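PDB 5X32: D-mannose isomerase from Marinomonas mediterranea, which catalyses the reversible isomerisation of D-mannose to D-fructose and, less efficiently, of D-lyxose to D-xylulose. Local coordinates for residues W341-S344 / W345-I349; Y84-Q87 / R88-Q92; K329-T332 / Y333-Y337; P4-S8 / K9-E13. All blocks are in the same frame, centred on the assembly; numbering follows the deposited sequence.

Contact 1 (W341-S344 / W345-I349); sequences WEFS and WNHMI
Ser344 O draws three successive amides, those of His347, Met348 and Ile349, where helix 331-347 runs out into a loop. The helix belongs to the alpha/alpha barrel of the N-acylglucosamine 2-epimerase family. Met348 N gives the better bond, at 2.9 Å to Ser344 O. The bonds from His347 N and Ile349 N are weak, at 3.4 Å and 3.1 Å from Ser344 O. One turn earlier the pattern is still regular: Trp345 N reaches Trp341 O at 2.8 Å, with an N-H...O angle of 163°. On the side chains, the Phe343 ring receives two neighbours. CB of His347 lies over one face, near the rim. The His347 ring is oblique to it, the two planes 33° apart. Met348 makes a Met-aromatic contact with the same ring. Its chain bends at both chi2 and chi3, and SD comes to the ring obliquely, 4.9 Å from the Phe343 centroid. The Met348 side chain is about 10 Å from that of His380, an active-site residue by similarity. Ser344 OG turns back to Leu340 O, and Asn346 ND2 bonds to Tyr3 OH. On another side of the helix, Ile349 CD1 approaches Trp341 CZ3 at 4.1 Å.

Contact 2 (Y84-Q87 / R88-Q92); sequences YLRQ and RHQSQ
Arg88 lies along the ring of Tyr84, the residue one helical turn earlier, near the C-terminal end of helix 72-89. This helix is part of the helical barrel of the N-acylglucosamine 2-epimerase family. The Arg88 side chain can be followed outward. CB sits over one face of the Tyr84 ring in a CH-pi contact, 4.0 Å from the ring centroid. CG is anti to the backbone N (chi1 -178°) and continues in the direction of the tyrosine side chain. It meets the far end of the ring, with Arg88 CG 3.7 Å from Tyr84 CZ and in touch with OH. The chain then bends at chi2 (48°) and CD leads on to the guanidinium, which departs from the helix. There NH1 bonds to Asn105 OD1 and NH2 to Gly102 O. The aliphatic part thus packs on the aromatic ring, while the charged tip ties the helix to the hairpin of strands 99-101 and 104-111.

The Tyr84 ring also meets His89, whose ring is turned 76° from it and approaches obliquely. His89 CD2 is 3.5 Å from Tyr84 CE2. His89 ND1 bonds to Val97 O, which fixes the ring from its other end. The backbone widens into a pi-type turn here. Gln90 N bonds to Leu85 O, five residues back, at 3.0 Å. Gln90 is also where the chain leaves helical geometry. Its extended side chain runs beside that of Arg86, whose guanidinium makes a cation-pi contact with Trp136. Gln90 OE1 lies 3.2 Å from Arg86 NH2, oblique to the guanidinium plane.

Contact 3 (K329-T332 / Y333-Y337); sequences KDET and YYKQY
Asp330 and Tyr333 meet at the start of helix 331-347, where Asp330 is the N-cap. The capping bonds come first. Asp330 OD1 takes two hydrogen bonds from Thr332, one from the backbone N at 2.9 Å and one from OG1 at the same 2.9 Å. Both arrive from one face of the carboxylate plane. OG1 comes on the syn side, while N is well above the plane. The carboxylate therefore holds the first turn by both an amide and a hydroxyl.

Backbone bonds follow. Tyr333 N donates to Asp330 O, and Gln336 N to Thr332 O. Glu331 O is gripped twice by Lys335. Lys335 N meets it at 2.9 Å with a nearly straight N-H...O angle of 168°. The lysine chain curls back at chi3 (-84°) and chi4 (-54°), so that NZ reaches Glu331 O at 3.2 Å from the opposite face of the carbonyl plane. The Glu331 carboxylate is not in a salt bridge with this lysine: OE1 is 4.1 Å from Lys335 NZ. Glu331 OE2 bonds instead to Tyr325 OH.

Packing contacts complete the turn. Asp330 CB lies obliquely to the Tyr333 ring, 3.8 Å from its CD2. The Thr332 and Gln336 side chains run side by side, with Thr332 CG2 3.7 Å from Gln336 OE1.

Tyr333 is buried between helices. It packs on helix 311-328 through Leu324 and Thr328, and its OH bonds to Asp280 of helix 271-286. Tyr334 leans on Trp322 and Tyr325, also of helix 311-328.

Contact 4 (P4-S8 / K9-E13); sequences PAFDS and KTFLE
A type I beta turn, Ala5 to Ser8, leads straight into the N-cap of helix 9-23. Ser8 is the cap residue. Its OG stands between the backbone N and the carbonyl carbon (chi1 64°), which turns it toward the first helical turn. There it accepts from Phe11 N at 3.2 Å. The same hydroxyl donates to Ala5 O at 2.6 Å, in the carbonyl plane and on a lone pair. Ala5 O also takes the turn's bond from Ser8 N, so one carbonyl takes both the amide and the hydroxyl of Ser8. Ser8 O then begins the helical pattern, receiving Leu12 N at 3.2 Å in an almost straight bond (175°).

Phe11 folds back over the turn. An edge of the Phe6 ring points at its face in a T-shaped pair, with centroids 5.2 Å apart and planes at 88°. Phe6 CD1 comes to 3.5 Å from Phe11 CE2. Pro4 CB approaches the Phe11 ring obliquely, 3.6 Å from CD1. Leu12 CD2 lies near Phe6 O, whose hydrogen-bond partner is Tyr337 OH.

This N-terminal segment lies against helix 331-347, where Phe6 and Phe11 meet Trp341 and Pro4 meets Trp345. Leu12 touches Trp341 as well and reaches across to Cys385, Val388 and Leu389 of helix 379-390.

In the fold
Along the chain the order is contact 4, contact 2, contact 3, contact 1. Contacts 3 and 1 mark the start and the end of one helix, 331-347, with centres about 18 Å apart. Contact 4, at the start of helix 9-23, packs against that helix. Its centre is about 14 Å from that of contact 1 and about 16 Å from that of contact 3, and it touches both. This brings the N-terminal segment against a helix more than 300 residues later, consistent with a helical barrel whose two ends meet. Contact 2, on helix 72-89, lies across the chain's centre from contacts 1 and 3, its centre about 37 Å from contact 1 and about 44 Å from contact 3.

Contact 1 (W341-S344 / W345-I349)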
loop_
_atom_site.group_PDB
_atom_site.type_symbol
_atom_site.label_atom_id
_atom_site.label_comp_id
_atom_site.label_asym_id
_atom_site.label_seq_id
_atom_site.Cartn_x
_atom_site.Cartn_y
_atom_site.Cartn_z
ATOM N N TRP A 341 0.211 -3.903 17.486
ATOM C CA TRP A 341 1.643 -4.123 17.602
ATOM C C TRP A 341 1.977 -5.383 18.421
ATOM O O TRP A 341 2.910 -6.104 18.084
ATOM C CB TRP A 341 2.330 -2.904 18.214
ATOM C CG TRP A 341 2.840 -1.946 17.187
ATOM C CD1 TRP A 341 2.333 -0.710 16.902
ATOM C CD2 TRP A 341 3.951 -2.146 16.283
ATOM N NE1 TRP A 341 3.057 -0.124 15.882
ATOM C CE2 TRP A 341 4.055 -0.981 15.488
ATOM C CE3 TRP A 341 4.872 -3.188 16.079
ATOM C CZ2 TRP A 341 5.040 -0.829 14.502
ATOM C CZ3 TRP A 341 5.856 -3.031 15.082
ATOM C CH2 TRP A 341 5.925 -1.864 14.314
ATOM N N GLU A 342 1.243 -5.647 19.498
ATOM C CA GLU A 342 1.526 -6.835 20.306
ATOM C C GLU A 342 1.339 -8.087 19.471
ATOM O O GLU A 342 2.244 -8.922 19.387
ATOM C CB GLU A 342 0.659 -6.872 21.562
ATOM C CG GLU A 342 1.185 -5.937 22.638
ATOM C CD GLU A 342 0.183 -5.658 23.758
ATOM O OE1 GLU A 342 -0.864 -6.347 23.839
ATOM O OE2 GLU A 342 0.445 -4.724 24.550
ATOM N N PHE A 343 0.192 -8.192 18.807
ATOM C CA PHE A 343 -0.036 -9.343 17.944
ATOM C C PHE A 343 1.084 -9.469 16.905
ATOM O O PHE A 343 1.599 -10.569 16.665
ATOM C CB PHE A 343 -1.381 -9.234 17.222
ATOM C CG PHE A 343 -1.555 -10.261 16.134
ATOM C CD1 PHE A 343 -1.936 -11.553 16.433
ATOM C CD2 PHE A 343 -1.274 -9.944 14.813
ATOM C CE1 PHE A 343 -2.085 -12.503 15.435
ATOM C CE2 PHE A 343 -1.425 -10.885 13.819
ATOM C CZ PHE A 343 -1.829 -12.172 14.135
ATOM N N SER A 344 1.455 -8.338 16.304
ATOM C CA SER A 344 2.485 -8.318 15.269
ATOM C C SER A 344 3.872 -8.785 15.749
ATOM O O SER A 344 4.559 -9.572 15.082
ATOM C CB SER A 344 2.591 -6.908 14.687
ATOM O OG SER A 344 1.401 -6.565 14.004
ATOM N N TRP A 345 4.270 -8.275 16.904
ATOM C CA TRP A 345 5.542 -8.593 17.508
ATOM C C TRP A 345 5.611 -10.077 17.845
ATOM O O TRP A 345 6.657 -10.732 17.652
ATOM C CB TRP A 345 5.742 -7.759 18.760
ATOM C CG TRP A 345 7.133 -7.755 19.272
ATOM C CD1 TRP A 345 7.587 -8.359 20.410
ATOM C CD2 TRP A 345 8.251 -7.066 18.707
ATOM N NE1 TRP A 345 8.925 -8.105 20.574
ATOM C CE2 TRP A 345 9.361 -7.317 19.540
ATOM C CE3 TRP A 345 8.430 -6.278 17.568
ATOM C CZ2 TRP A 345 10.631 -6.807 19.271
ATOM C CZ3 TRP A 345 9.691 -5.766 17.305
ATOM C CH2 TRP A 345 10.773 -6.028 18.156
ATOM N N ASN A 346 4.489 -10.601 18.342
ATOM C CA ASN A 346 4.420 -12.001 18.757
ATOM C C ASN A 346 4.190 -13.006 17.613
ATOM O O ASN A 346 4.352 -14.202 17.819
ATOM C CB ASN A 346 3.311 -12.192 19.819
ATOM C CG ASN A 346 3.620 -11.468 21.111
ATOM O OD1 ASN A 346 4.775 -11.299 21.469
ATOM N ND2 ASN A 346 2.594 -11.038 21.815
ATOM N N HIS A 347 3.762 -12.560 16.435
ATOM C CA HIS A 347 3.420 -13.536 15.389
ATOM C C HIS A 347 3.789 -13.201 13.920
ATOM O O HIS A 347 3.924 -14.114 13.096
ATOM C CB HIS A 347 1.917 -13.812 15.462
ATOM C CG HIS A 347 1.478 -14.328 16.794
ATOM N ND1 HIS A 347 1.668 -15.635 17.183
ATOM C CD2 HIS A 347 0.892 -13.701 17.841
ATOM C CE1 HIS A 347 1.201 -15.796 18.406
ATOM N NE2 HIS A 347 0.730 -14.637 18.829
ATOM N N MET A 348 3.921 -11.918 13.580
ATOM C CA MET A 348 4.100 -11.531 12.190
ATOM C C MET A 348 5.546 -11.242 11.871
ATOM O O MET A 348 5.972 -11.335 10.716
ATOM C CB MET A 348 3.265 -10.292 11.840
ATOM C CG MET A 348 1.769 -10.425 12.048
ATOM S SD MET A 348 1.054 -11.782 11.121
ATOM C CE MET A 348 0.992 -11.142 9.483
ATOM N N ILE A 349 6.292 -10.835 12.883
ATOM C CA ILE A 349 7.625 -10.315 12.644
ATOM C C ILE A 349 8.731 -11.334 12.888
ATOM O O ILE A 349 8.896 -11.813 14.001
ATOM C CB ILE A 349 7.835 -9.089 13.510
ATOM C CG1 ILE A 349 6.874 -7.998 13.033
ATOM C CG2 ILE A 349 9.257 -8.623 13.445
ATOM C CD1 ILE A 349 6.803 -6.794 13.919
#

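Contact 2 (Y84-Q87 / R88-Q92)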
loop_
_atom_site.group_PDB
_atom_site.type_symbol
_atom_site.label_atom_id
_atom_site.label_comp_id
_atom_site.label_asym_id
_atom_site.label_seq_id
_atom_site.Cartn_x
_atom_site.Cartn_y
_atom_site.Cartn_z
ATOM N N TYR A 84 15.778 0.514 -13.619
ATOM C CA TYR A 84 15.088 -0.704 -14.052
ATOM C C TYR A 84 13.641 -0.413 -14.439
ATOM O O TYR A 84 13.080 -1.027 -15.353
ATOM C CB TYR A 84 15.084 -1.739 -12.956
ATOM C CG TYR A 84 14.604 -3.094 -13.398
ATOM C CD1 TYR A 84 15.422 -3.935 -14.130
ATOM C CD2 TYR A 84 13.304 -3.513 -13.119
ATOM C CE1 TYR A 84 14.981 -5.182 -14.528
ATOM C CE2 TYR A 84 12.851 -4.750 -13.519
ATOM C CZ TYR A 84 13.691 -5.584 -14.221
ATOM O OH TYR A 84 13.232 -6.819 -14.622
ATOM N N LEU A 85 13.027 0.509 -13.712
ATOM C CA LEU A 85 11.639 0.829 -13.965
ATOM C C LEU A 85 11.516 1.365 -15.375
ATOM O O LEU A 85 10.694 0.892 -16.163
ATOM C CB LEU A 85 11.115 1.843 -12.939
ATOM C CG LEU A 85 9.666 2.295 -13.130
ATOM C CD1 LEU A 85 8.703 1.115 -13.116
ATOM C CD2 LEU A 85 9.279 3.298 -12.051
ATOM N N ARG A 86 12.388 2.308 -15.713
ATOM C CA ARG A 86 12.227 3.051 -16.957
ATOM C C ARG A 86 12.771 2.340 -18.196
ATOM O O ARG A 86 12.268 2.539 -19.300
ATOM C CB ARG A 86 12.897 4.407 -16.822
ATOM C CG ARG A 86 12.464 5.169 -15.603
ATOM C CD ARG A 86 12.567 6.630 -15.869
ATOM N NE ARG A 86 11.568 7.004 -16.851
ATOM C CZ ARG A 86 11.763 7.908 -17.794
ATOM N NH1 ARG A 86 12.941 8.519 -17.888
ATOM N NH2 ARG A 86 10.786 8.180 -18.649
ATOM N N GLN A 87 13.771 1.495 -18.026
ATOM C CA GLN A 87 14.388 0.867 -19.195
ATOM C C GLN A 87 13.841 -0.517 -19.503
ATOM O O GLN A 87 13.888 -0.968 -20.653
ATOM C CB GLN A 87 15.900 0.813 -19.010
ATOM C CG GLN A 87 16.447 2.173 -18.622
ATOM C CD GLN A 87 17.921 2.160 -18.300
ATOM O OE1 GLN A 87 18.570 1.109 -18.311
ATOM N NE2 GLN A 87 18.459 3.337 -17.984
ATOM N N ARG A 88 13.321 -1.188 -18.480
ATOM C CA ARG A 88 12.831 -2.543 -18.657
ATOM C C ARG A 88 11.312 -2.582 -18.598
ATOM O O ARG A 88 10.681 -3.262 -19.418
ATOM C CB ARG A 88 13.435 -3.474 -17.606
ATOM C CG ARG A 88 13.004 -4.903 -17.756
ATOM C CD ARG A 88 13.152 -5.357 -19.171
ATOM N NE ARG A 88 12.801 -6.757 -19.358
ATOM C CZ ARG A 88 11.626 -7.135 -19.842
ATOM N NH1 ARG A 88 10.733 -6.207 -20.172
ATOM N NH2 ARG A 88 11.345 -8.423 -20.006
ATOM N N HIS A 89 10.730 -1.878 -17.623
ATOM C CA HIS A 89 9.283 -1.932 -17.429
ATOM C C HIS A 89 8.557 -0.985 -18.361
ATOM O O HIS A 89 7.485 -1.325 -18.887
ATOM C CB HIS A 89 8.889 -1.626 -15.969
ATOM C CG HIS A 89 8.927 -2.826 -15.083
ATOM N ND1 HIS A 89 7.952 -3.798 -15.107
ATOM C CD2 HIS A 89 9.820 -3.213 -14.143
ATOM C CE1 HIS A 89 8.251 -4.742 -14.231
ATOM N NE2 HIS A 89 9.382 -4.412 -13.635
ATOM N N GLN A 90 9.130 0.200 -18.568
ATOM C CA GLN A 90 8.431 1.204 -19.362
ATOM C C GLN A 90 8.575 0.871 -20.832
ATOM O O GLN A 90 9.613 1.121 -21.435
ATOM C CB GLN A 90 8.965 2.609 -19.119
ATOM C CG GLN A 90 8.008 3.689 -19.626
ATOM C CD GLN A 90 8.638 5.077 -19.631
ATOM O OE1 GLN A 90 9.820 5.248 -19.314
ATOM N NE2 GLN A 90 7.841 6.076 -19.976
ATOM N N SER A 91 7.509 0.322 -21.394
ATOM C CA SER A 91 7.454 -0.022 -22.795
ATOM C C SER A 91 7.035 1.113 -23.713
ATOM O O SER A 91 6.656 2.206 -23.291
ATOM C CB SER A 91 6.504 -1.194 -23.033
ATOM O OG SER A 91 5.156 -0.773 -22.953
ATOM N N GLN A 92 7.186 0.780 -24.987
ATOM C CA GLN A 92 6.707 1.446 -26.190
ATOM C C GLN A 92 5.621 2.492 -26.019
ATOM O O GLN A 92 5.844 3.699 -26.138
ATOM C CB GLN A 92 6.146 0.363 -27.131
ATOM C CG GLN A 92 6.919 -0.999 -27.192
ATOM C CD GLN A 92 8.424 -0.917 -26.899
ATOM O OE1 GLN A 92 9.186 -0.359 -27.691
ATOM N NE2 GLN A 92 8.859 -1.509 -25.787
#

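Contact 3 (K329-T332 / Y333-Y337)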
loop_
_atom_site.group_PDB
_atom_site.type_symbol
_atom_site.label_atom_id
_atom_site.label_comp_id
_atom_site.label_asym_id
_atom_site.label_seq_id
_atom_site.Cartn_x
_atom_site.Cartn_y
_atom_site.Cartn_z
ATOM N N LYS A 329 -7.571 11.860 20.536
ATOM C CA LYS A 329 -7.027 11.652 21.883
ATOM C C LYS A 329 -7.863 10.643 22.646
ATOM O O LYS A 329 -7.705 10.458 23.843
ATOM C CB LYS A 329 -6.910 12.961 22.653
ATOM C CG LYS A 329 -6.063 14.006 21.941
ATOM C CD LYS A 329 -4.592 13.581 21.787
ATOM C CE LYS A 329 -3.764 14.666 21.075
ATOM N NZ LYS A 329 -2.296 14.400 21.094
ATOM N N ASP A 330 -8.753 9.979 21.935
ATOM C CA ASP A 330 -9.457 8.853 22.501
ATOM C C ASP A 330 -8.426 7.757 22.784
ATOM O O ASP A 330 -7.789 7.259 21.852
ATOM C CB ASP A 330 -10.552 8.377 21.537
ATOM C CG ASP A 330 -11.378 7.241 22.104
ATOM O OD1 ASP A 330 -11.001 6.671 23.155
ATOM O OD2 ASP A 330 -12.399 6.883 21.470
ATOM N N GLU A 331 -8.304 7.341 24.046
ATOM C CA GLU A 331 -7.288 6.351 24.430
ATOM C C GLU A 331 -7.631 4.953 23.951
ATOM O O GLU A 331 -6.793 4.044 23.985
ATOM C CB GLU A 331 -7.087 6.333 25.939
ATOM C CG GLU A 331 -6.297 7.516 26.434
ATOM C CD GLU A 331 -4.816 7.305 26.279
ATOM O OE1 GLU A 331 -4.381 6.135 26.379
ATOM O OE2 GLU A 331 -4.090 8.297 26.028
ATOM N N THR A 332 -8.855 4.796 23.471
ATOM C CA THR A 332 -9.260 3.564 22.817
ATOM C C THR A 332 -8.327 3.228 21.652
ATOM O O THR A 332 -7.866 2.084 21.511
ATOM C CB THR A 332 -10.693 3.684 22.295
ATOM O OG1 THR A 332 -11.568 3.860 23.410
ATOM C CG2 THR A 332 -11.095 2.441 21.526
ATOM N N TYR A 333 -8.043 4.228 20.821
ATOM C CA TYR A 333 -7.256 3.976 19.631
ATOM C C TYR A 333 -5.810 3.700 20.025
ATOM O O TYR A 333 -5.174 2.826 19.452
ATOM C CB TYR A 333 -7.356 5.154 18.658
ATOM C CG TYR A 333 -8.764 5.341 18.167
ATOM C CD1 TYR A 333 -9.418 4.311 17.506
ATOM C CD2 TYR A 333 -9.473 6.525 18.410
ATOM C CE1 TYR A 333 -10.714 4.458 17.068
ATOM C CE2 TYR A 333 -10.777 6.678 17.971
ATOM C CZ TYR A 333 -11.390 5.637 17.301
ATOM O OH TYR A 333 -12.686 5.737 16.854
ATOM N N TYR A 334 -5.305 4.391 21.040
ATOM C CA TYR A 334 -3.965 4.092 21.517
ATOM C C TYR A 334 -3.895 2.629 21.938
ATOM O O TYR A 334 -3.000 1.891 21.505
ATOM C CB TYR A 334 -3.587 5.004 22.683
ATOM C CG TYR A 334 -2.225 4.724 23.272
ATOM C CD1 TYR A 334 -1.062 5.132 22.630
ATOM C CD2 TYR A 334 -2.103 4.012 24.464
ATOM C CE1 TYR A 334 0.194 4.859 23.181
ATOM C CE2 TYR A 334 -0.866 3.733 25.014
ATOM C CZ TYR A 334 0.282 4.152 24.370
ATOM O OH TYR A 334 1.512 3.870 24.923
ATOM N N LYS A 335 -4.859 2.202 22.753
ATOM C CA LYS A 335 -4.883 0.822 23.223
ATOM C C LYS A 335 -4.941 -0.170 22.071
ATOM O O LYS A 335 -4.331 -1.249 22.136
ATOM C CB LYS A 335 -6.042 0.592 24.170
ATOM C CG LYS A 335 -5.662 0.890 25.602
ATOM C CD LYS A 335 -6.776 0.573 26.588
ATOM C CE LYS A 335 -7.717 1.732 26.649
ATOM N NZ LYS A 335 -6.886 2.931 26.948
ATOM N N GLN A 336 -5.677 0.184 21.021
ATOM C CA GLN A 336 -5.827 -0.720 19.886
ATOM C C GLN A 336 -4.552 -0.797 19.051
ATOM O O GLN A 336 -4.219 -1.841 18.493
ATOM C CB GLN A 336 -7.011 -0.297 19.032
ATOM C CG GLN A 336 -8.319 -0.750 19.618
ATOM C CD GLN A 336 -9.505 -0.081 18.977
ATOM O OE1 GLN A 336 -9.419 1.068 18.535
ATOM N NE2 GLN A 336 -10.607 -0.810 18.871
ATOM N N TYR A 337 -3.873 0.337 18.956
ATOM C CA TYR A 337 -2.546 0.444 18.391
ATOM C C TYR A 337 -1.599 -0.546 19.095
ATOM O O TYR A 337 -0.857 -1.322 18.442
ATOM C CB TYR A 337 -2.063 1.892 18.517
ATOM C CG TYR A 337 -0.650 2.119 18.083
ATOM C CD1 TYR A 337 -0.343 2.262 16.733
ATOM C CD2 TYR A 337 0.374 2.242 19.004
ATOM C CE1 TYR A 337 0.951 2.470 16.310
ATOM C CE2 TYR A 337 1.683 2.458 18.593
ATOM C CZ TYR A 337 1.963 2.572 17.241
ATOM O OH TYR A 337 3.253 2.790 16.804
#

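Contact 4 (P4-S8 / K9-E13)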
loop_
_atom_site.group_PDB
_atom_site.type_symbol
_atom_site.label_atom_id
_atom_site.label_comp_id
_atom_site.label_asym_id
_atom_site.label_seq_id
_atom_site.Cartn_x
_atom_site.Cartn_y
_atom_site.Cartn_z
ATOM N N PRO A 4 8.359 -3.898 23.635
ATOM C CA PRO A 4 8.997 -2.632 23.269
ATOM C C PRO A 4 8.004 -1.472 23.344
ATOM O O PRO A 4 6.788 -1.695 23.345
ATOM C CB PRO A 4 9.432 -2.852 21.819
ATOM C CG PRO A 4 9.245 -4.303 21.539
ATOM C CD PRO A 4 8.279 -4.843 22.508
ATOM N N ALA A 5 8.515 -0.247 23.402
ATOM C CA ALA A 5 7.654 0.918 23.376
ATOM C C ALA A 5 7.257 1.163 21.926
ATOM O O ALA A 5 8.001 1.803 21.173
ATOM C CB ALA A 5 8.362 2.124 23.959
ATOM N N PHE A 6 6.070 0.684 21.548
ATOM C CA PHE A 6 5.684 0.678 20.145
ATOM C C PHE A 6 5.406 2.068 19.646
ATOM O O PHE A 6 5.404 2.302 18.436
ATOM C CB PHE A 6 4.468 -0.201 19.909
ATOM C CG PHE A 6 4.706 -1.641 20.201
ATOM C CD1 PHE A 6 5.581 -2.381 19.402
ATOM C CD2 PHE A 6 4.059 -2.268 21.253
ATOM C CE1 PHE A 6 5.810 -3.721 19.656
ATOM C CE2 PHE A 6 4.282 -3.605 21.514
ATOM C CZ PHE A 6 5.163 -4.340 20.715
ATOM N N ASP A 7 5.197 2.991 20.580
ATOM C CA ASP A 7 4.967 4.384 20.227
ATOM C C ASP A 7 6.233 5.261 20.308
ATOM O O ASP A 7 6.133 6.491 20.261
ATOM C CB ASP A 7 3.851 4.954 21.102
ATOM C CG ASP A 7 4.139 4.828 22.591
ATOM O OD1 ASP A 7 4.669 3.778 23.005
ATOM O OD2 ASP A 7 3.780 5.752 23.357
ATOM N N SER A 8 7.412 4.644 20.421
ATOM C CA SER A 8 8.668 5.404 20.528
ATOM C C SER A 8 9.381 5.569 19.186
ATOM O O SER A 8 9.342 4.681 18.338
ATOM C CB SER A 8 9.614 4.760 21.558
ATOM O OG SER A 8 10.045 3.466 21.180
ATOM N N LYS A 9 10.030 6.711 18.996
ATOM C CA LYS A 9 10.849 6.949 17.805
ATOM C C LYS A 9 11.943 5.888 17.663
ATOM O O LYS A 9 12.158 5.325 16.575
ATOM C CB LYS A 9 11.471 8.340 17.882
ATOM C CG LYS A 9 12.578 8.612 16.894
ATOM C CD LYS A 9 12.798 10.114 16.750
ATOM C CE LYS A 9 14.009 10.427 15.876
ATOM N NZ LYS A 9 15.248 9.870 16.489
ATOM N N THR A 10 12.592 5.584 18.782
ATOM C CA THR A 10 13.658 4.596 18.793
ATOM C C THR A 10 13.183 3.245 18.302
ATOM O O THR A 10 13.847 2.636 17.434
ATOM C CB THR A 10 14.256 4.430 20.191
ATOM O OG1 THR A 10 14.917 5.643 20.559
ATOM C CG2 THR A 10 15.275 3.345 20.194
ATOM N N PHE A 11 12.036 2.781 18.819
ATOM C CA PHE A 11 11.562 1.467 18.406
ATOM C C PHE A 11 11.252 1.410 16.920
ATOM O O PHE A 11 11.718 0.502 16.219
ATOM C CB PHE A 11 10.325 1.021 19.143
ATOM C CG PHE A 11 9.709 -0.188 18.524
ATOM C CD1 PHE A 11 10.316 -1.423 18.669
ATOM C CD2 PHE A 11 8.566 -0.098 17.769
ATOM C CE1 PHE A 11 9.786 -2.546 18.089
ATOM C CE2 PHE A 11 8.031 -1.222 17.186
ATOM C CZ PHE A 11 8.642 -2.446 17.347
ATOM N N LEU A 12 10.452 2.372 16.455
ATOM C CA LEU A 12 10.003 2.397 15.070
ATOM C C LEU A 12 11.184 2.435 14.104
ATOM O O LEU A 12 11.206 1.700 13.108
ATOM C CB LEU A 12 9.068 3.583 14.838
ATOM C CG LEU A 12 7.716 3.384 15.541
ATOM C CD1 LEU A 12 6.924 4.688 15.608
ATOM C CD2 LEU A 12 6.884 2.275 14.893
ATOM N N GLU A 13 12.174 3.266 14.422
ATOM C CA GLU A 13 13.377 3.371 13.602
ATOM C C GLU A 13 14.188 2.078 13.620
ATOM O O GLU A 13 14.767 1.679 12.596
ATOM C CB GLU A 13 14.230 4.535 14.081
ATOM C CG GLU A 13 13.804 5.843 13.458
ATOM C CD GLU A 13 14.453 7.039 14.118
ATOM O OE1 GLU A 13 15.291 6.825 15.028
ATOM O OE2 GLU A 13 14.153 8.185 13.699
#